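Long-range contacts in hypothetical protein TM0894 (Thermotoga maritima, PDB 1ZTC), which is a putative metallo-beta-lactamase-fold hydrolase holding two nickel ions and probably acts as an endoribonuclease: residues A[16-21]-A[62-67]; A[70-75]-A[92-97]. All coordinates share one frame; numbering follows the deposited sequence. Where two conformers were deposited one is given.

In the fold
Helix 57-67 ties the two contacts together: interaction 1 lays its last turns against the outermost strand 13-19, and interaction 2 joins the loop that follows the helix to the loop before strand 97-101. Both are partly buried. Buried leucine, phenylalanine, proline and isoleucine make their apolar part; Lys63 spans the middle of interaction 1, and the other charged groups lie at the outside. In 16-21 with 62-67 a lysine ammonium and one water serve strand carbonyls, and a second water joins Lys16 to Glu66, whereas in 70-75 with 92-97 an asparagine amide, a backbone bond and three waters join two irregular segments. Phe64 connects them, its CZ 3.8 Å from Phe93 CE1, and a second subunit touches both.

Interaction 1: residues A[16-21]-A[62-67]; sequences KILVTG and EKFSEL
Helix-on-sheet packing at an edge of the larger sheet brings Leu18 of strand 13-19 against Lys63, Phe64 and Leu67 of helix 57-67. The axes of the two short segments approach to 9.4 Å, with their N-to-C directions 144° apart. Leu18 spreads its two methyls over different partners: CD1 reaches CE1 of Phe64 at 4.0 Å, the side chains crossing at about a right angle, while CD2 meets Leu67 CD1 at the same distance and also touches the Lys63 CB methylene.

Lys63 runs past Leu18 in the opposite direction. Bends at chi2 (-64°) and chi4 (81°) fold its chain back over the strand, and NZ donates to Leu18 O at 2.8 Å from well above the carbonyl plane. The ammonium also donates a hydrogen bond to a water that in turn donates to Ile17 O, 2.7 Å away, so one lysine serves two successive strand carbonyls; Glu59 is a weak, long ion partner.

Nearer solvent, Lys16, extended as far as CE and bent at its last torsion, slides along Leu67, its CD 4.0 Å from Leu67 CD2. Its NZ stays 4.2 Å from Glu66 OE1, too far for a salt bridge, and a water that accepts from Lys16 and donates to Glu66 fills the link.

Leu18 and Val19 both face Val37 on the adjacent strand, forming a classic beta bulge. Beyond it, Arg29 of the second subunit donates to Thr20 O. A helix laid across the outer face of a beta sheet in this way is characteristic of the alpha-beta/beta-alpha sandwich of the metallo-beta-lactamase fold.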
# COMPACT_ATOMS: atom_id res chain seq x y z
N LYS A 16 14.12 10.03 -19.46
CA LYS A 16 13.69 8.74 -18.99
C LYS A 16 12.88 8.93 -17.71
O LYS A 16 13.30 9.64 -16.80
CB LYS A 16 14.89 7.83 -18.73
CG LYS A 16 14.47 6.34 -18.52
CD LYS A 16 15.68 5.41 -18.27
CE LYS A 16 15.29 3.90 -18.13
NZ LYS A 16 14.36 3.40 -19.19
N ILE A 17 11.70 8.31 -17.66
CA ILE A 17 10.90 8.29 -16.45
C ILE A 17 11.34 7.07 -15.64
O ILE A 17 11.07 5.94 -16.00
CB ILE A 17 9.40 8.28 -16.76
CG1 ILE A 17 9.02 9.58 -17.50
CG2 ILE A 17 8.59 8.21 -15.46
CD1 ILE A 17 7.66 9.55 -18.16
N LEU A 18 12.06 7.31 -14.54
CA LEU A 18 12.61 6.23 -13.75
C LEU A 18 11.54 5.54 -12.90
O LEU A 18 11.59 4.33 -12.66
CB LEU A 18 13.71 6.77 -12.84
CG LEU A 18 14.86 7.48 -13.52
CD1 LEU A 18 15.97 7.69 -12.51
CD2 LEU A 18 15.37 6.71 -14.75
N VAL A 19 10.60 6.34 -12.43
CA VAL A 19 9.50 5.90 -11.59
C VAL A 19 8.26 6.69 -11.99
O VAL A 19 8.31 7.90 -12.08
CB VAL A 19 9.81 6.26 -10.11
CG1 VAL A 19 8.61 6.07 -9.19
CG2 VAL A 19 11.07 5.53 -9.61
N THR A 20 7.14 6.01 -12.19
CA THR A 20 5.84 6.69 -12.19
C THR A 20 5.26 6.61 -10.79
O THR A 20 5.18 5.54 -10.17
CB THR A 20 4.82 6.17 -13.25
OG1 THR A 20 4.50 4.83 -12.96
CG2 THR A 20 5.38 6.27 -14.64
N GLY A 21 4.86 7.76 -10.28
CA GLY A 21 4.49 7.90 -8.89
C GLY A 21 3.13 7.37 -8.56
O GLY A 21 2.35 7.01 -9.44
N GLU A 62 17.31 -0.47 -9.65
CA GLU A 62 17.19 -1.18 -10.91
C GLU A 62 17.40 -0.23 -12.11
O GLU A 62 18.12 -0.57 -13.05
CB GLU A 62 15.81 -1.80 -10.86
CG GLU A 62 15.26 -2.56 -11.94
CD GLU A 62 13.82 -2.95 -11.52
OE1 GLU A 62 13.66 -3.86 -10.65
OE2 GLU A 62 12.87 -2.27 -12.00
N LYS A 63 16.83 0.98 -12.06
CA LYS A 63 17.00 1.92 -13.17
C LYS A 63 18.43 2.50 -13.24
O LYS A 63 18.99 2.64 -14.32
CB LYS A 63 15.99 3.05 -13.10
CG LYS A 63 14.54 2.63 -13.11
CD LYS A 63 14.15 1.94 -14.38
CE LYS A 63 12.82 1.25 -14.24
NZ LYS A 63 11.72 2.18 -14.39
N PHE A 64 19.01 2.83 -12.09
CA PHE A 64 20.38 3.29 -12.04
C PHE A 64 21.33 2.22 -12.58
O PHE A 64 22.26 2.52 -13.34
CB PHE A 64 20.76 3.70 -10.61
CG PHE A 64 20.48 5.16 -10.31
CD1 PHE A 64 19.18 5.65 -10.26
CD2 PHE A 64 21.53 6.06 -10.09
CE1 PHE A 64 18.92 7.01 -9.97
CE2 PHE A 64 21.28 7.41 -9.82
CZ PHE A 64 19.95 7.88 -9.76
N SER A 65 21.08 0.97 -12.20
CA SER A 65 21.87 -0.15 -12.73
C SER A 65 21.75 -0.26 -14.25
O SER A 65 22.75 -0.38 -14.95
CB SER A 65 21.44 -1.46 -12.09
OG SER A 65 22.27 -2.51 -12.54
N GLU A 66 20.53 -0.18 -14.78
CA GLU A 66 20.34 -0.18 -16.22
C GLU A 66 21.08 0.96 -16.91
O GLU A 66 21.61 0.79 -17.99
CB GLU A 66 18.87 -0.00 -16.59
CG GLU A 66 17.96 -1.22 -16.42
CD GLU A 66 16.46 -0.83 -16.51
OE1 GLU A 66 16.14 0.20 -17.18
OE2 GLU A 66 15.63 -1.54 -15.88
N LEU A 67 21.03 2.15 -16.32
CA LEU A 67 21.69 3.33 -16.90
C LEU A 67 23.21 3.31 -16.75
O LEU A 67 23.91 4.09 -17.41
CB LEU A 67 21.15 4.59 -16.24
CG LEU A 67 19.74 4.98 -16.65
CD1 LEU A 67 19.24 6.06 -15.71
CD2 LEU A 67 19.72 5.46 -18.08
O HOH W 1 13.72 0.62 -17.77
O HOH W 2 12.19 3.63 -16.89

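Interaction 2: residues A[70-75]-A[92-97]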
# COMPACT_ATOMS: atom_id res chain seq x y z
N SER A 70 25.73 5.93 -10.99
CA SER A 70 25.63 5.94 -9.55
C SER A 70 24.96 7.26 -9.15
O SER A 70 24.91 8.20 -9.94
CB SER A 70 27.06 5.79 -8.99
OG SER A 70 27.32 6.58 -7.86
N PRO A 71 24.43 7.32 -7.93
CA PRO A 71 23.97 8.60 -7.39
C PRO A 71 25.04 9.71 -7.45
O PRO A 71 24.70 10.86 -7.61
CB PRO A 71 23.65 8.25 -5.92
CG PRO A 71 23.30 6.79 -5.95
CD PRO A 71 24.22 6.20 -6.99
N ASP A 72 26.30 9.34 -7.31
CA ASP A 72 27.41 10.31 -7.38
C ASP A 72 27.54 11.01 -8.72
O ASP A 72 28.24 12.02 -8.82
CB ASP A 72 28.75 9.63 -7.07
CG ASP A 72 28.80 9.01 -5.69
OD1 ASP A 72 28.05 9.46 -4.80
OD2 ASP A 72 29.57 8.06 -5.50
N ASP A 73 26.90 10.46 -9.75
CA ASP A 73 26.98 11.03 -11.10
C ASP A 73 25.90 12.05 -11.36
O ASP A 73 25.91 12.71 -12.38
CB ASP A 73 26.89 9.92 -12.16
CG ASP A 73 28.02 8.88 -12.04
OD1 ASP A 73 29.21 9.25 -11.90
OD2 ASP A 73 27.69 7.69 -12.11
N ILE A 74 24.94 12.18 -10.45
CA ILE A 74 23.88 13.15 -10.63
C ILE A 74 24.44 14.54 -10.31
O ILE A 74 24.93 14.77 -9.22
CB ILE A 74 22.69 12.83 -9.71
CG1 ILE A 74 22.12 11.43 -10.04
CG2 ILE A 74 21.63 13.92 -9.80
CD1 ILE A 74 21.80 11.18 -11.51
N THR A 75 24.30 15.45 -11.29
CA THR A 75 24.84 16.80 -11.25
C THR A 75 23.80 17.86 -10.84
O THR A 75 24.16 18.89 -10.32
CB THR A 75 25.39 17.19 -12.66
OG1 THR A 75 24.33 17.08 -13.64
CG2 THR A 75 26.53 16.26 -13.04
N LEU A 92 20.51 11.20 -1.38
CA LEU A 92 21.43 10.31 -2.10
C LEU A 92 22.45 11.03 -2.98
O LEU A 92 23.47 10.45 -3.31
CB LEU A 92 20.65 9.33 -2.97
CG LEU A 92 19.75 8.36 -2.21
CD1 LEU A 92 18.79 7.67 -3.16
CD2 LEU A 92 20.58 7.36 -1.43
N PHE A 93 22.17 12.27 -3.36
CA PHE A 93 22.95 12.94 -4.40
C PHE A 93 23.87 14.01 -3.79
O PHE A 93 23.52 15.17 -3.68
CB PHE A 93 22.03 13.48 -5.48
CG PHE A 93 21.03 12.47 -5.96
CD1 PHE A 93 21.46 11.34 -6.62
CD2 PHE A 93 19.69 12.61 -5.69
CE1 PHE A 93 20.55 10.36 -7.01
CE2 PHE A 93 18.78 11.66 -6.08
CZ PHE A 93 19.22 10.53 -6.75
N GLU A 94 25.07 13.58 -3.42
CA GLU A 94 26.01 14.42 -2.68
C GLU A 94 26.72 15.43 -3.56
O GLU A 94 27.33 16.38 -3.05
CB GLU A 94 27.14 13.57 -2.05
CG GLU A 94 26.80 12.16 -1.51
CD GLU A 94 26.48 12.11 -0.03
OE1 GLU A 94 26.88 13.03 0.72
OE2 GLU A 94 25.83 11.12 0.38
N ASN A 95 26.71 15.20 -4.87
CA ASN A 95 27.45 16.04 -5.83
C ASN A 95 26.56 16.96 -6.66
O ASN A 95 27.03 17.65 -7.55
CB ASN A 95 28.24 15.15 -6.79
CG ASN A 95 29.36 14.38 -6.11
OD1 ASN A 95 29.96 14.87 -5.15
ND2 ASN A 95 29.66 13.18 -6.62
N ALA A 96 25.27 16.98 -6.37
CA ALA A 96 24.31 17.70 -7.15
C ALA A 96 24.13 19.13 -6.67
O ALA A 96 24.34 19.46 -5.50
CB ALA A 96 22.97 16.99 -7.11
N THR A 97 23.78 19.99 -7.62
CA THR A 97 23.22 21.29 -7.31
C THR A 97 21.72 21.11 -7.27
O THR A 97 21.14 20.45 -8.14
CB THR A 97 23.61 22.30 -8.38
OG1 THR A 97 25.03 22.31 -8.48
CG2 THR A 97 23.07 23.70 -8.04
O HOH W 3 25.20 13.42 -6.77
O HOH W 4 25.87 10.91 -4.58
O HOH W 5 26.49 19.98 -9.96
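With chi1 near -60°, Ile74 turns CG1 away from its carbonyl carbon and onto Phe93, whose ring is placed by a chi1 of -49°. CG1 lies 3.5 Å from Phe93 CD1, approaching the ring obliquely. Pro71 O sits at the ring edge, in its plane, while Leu92 CB covers one face over the centre. Pro71 CB adds an apolar touch at 3.9 Å from Phe93 CD1.

Asn95 reaches across with its amide: ND2 donates to Asp72 O at 2.9 Å, almost straight (175°) and coplanar with both the amide and the carbonyl, on a lone pair. This fixes the rotation of the amide over the short 3-10 turn 71-73, which an ST turn at Ser70 introduces as Ser70 OG accepts from Asp72 N.

Segment 70-75 leads into strand 76-78 of the metallo-beta-lactamase sheet, and 92-97 runs into the first residue of its parallel neighbour 97-101. Thr97 N donates to Thr75 O at 2.9 Å, opening the pairing that Thr97 continues with Val77. Ala96 CA makes a CH-O contact with the same oxygen.

Waters bridge the irregular backbones. One accepts a hydrogen bond from Asn95 N and lies 2.8 Å from Ile74 O; another accepts from Glu94 N and sits 2.6 Å from Asp72 OD1. On the side facing the second subunit, Asp72 forms a salt bridge with Arg118 of that subunit, and Glu94 forms one with its Lys122.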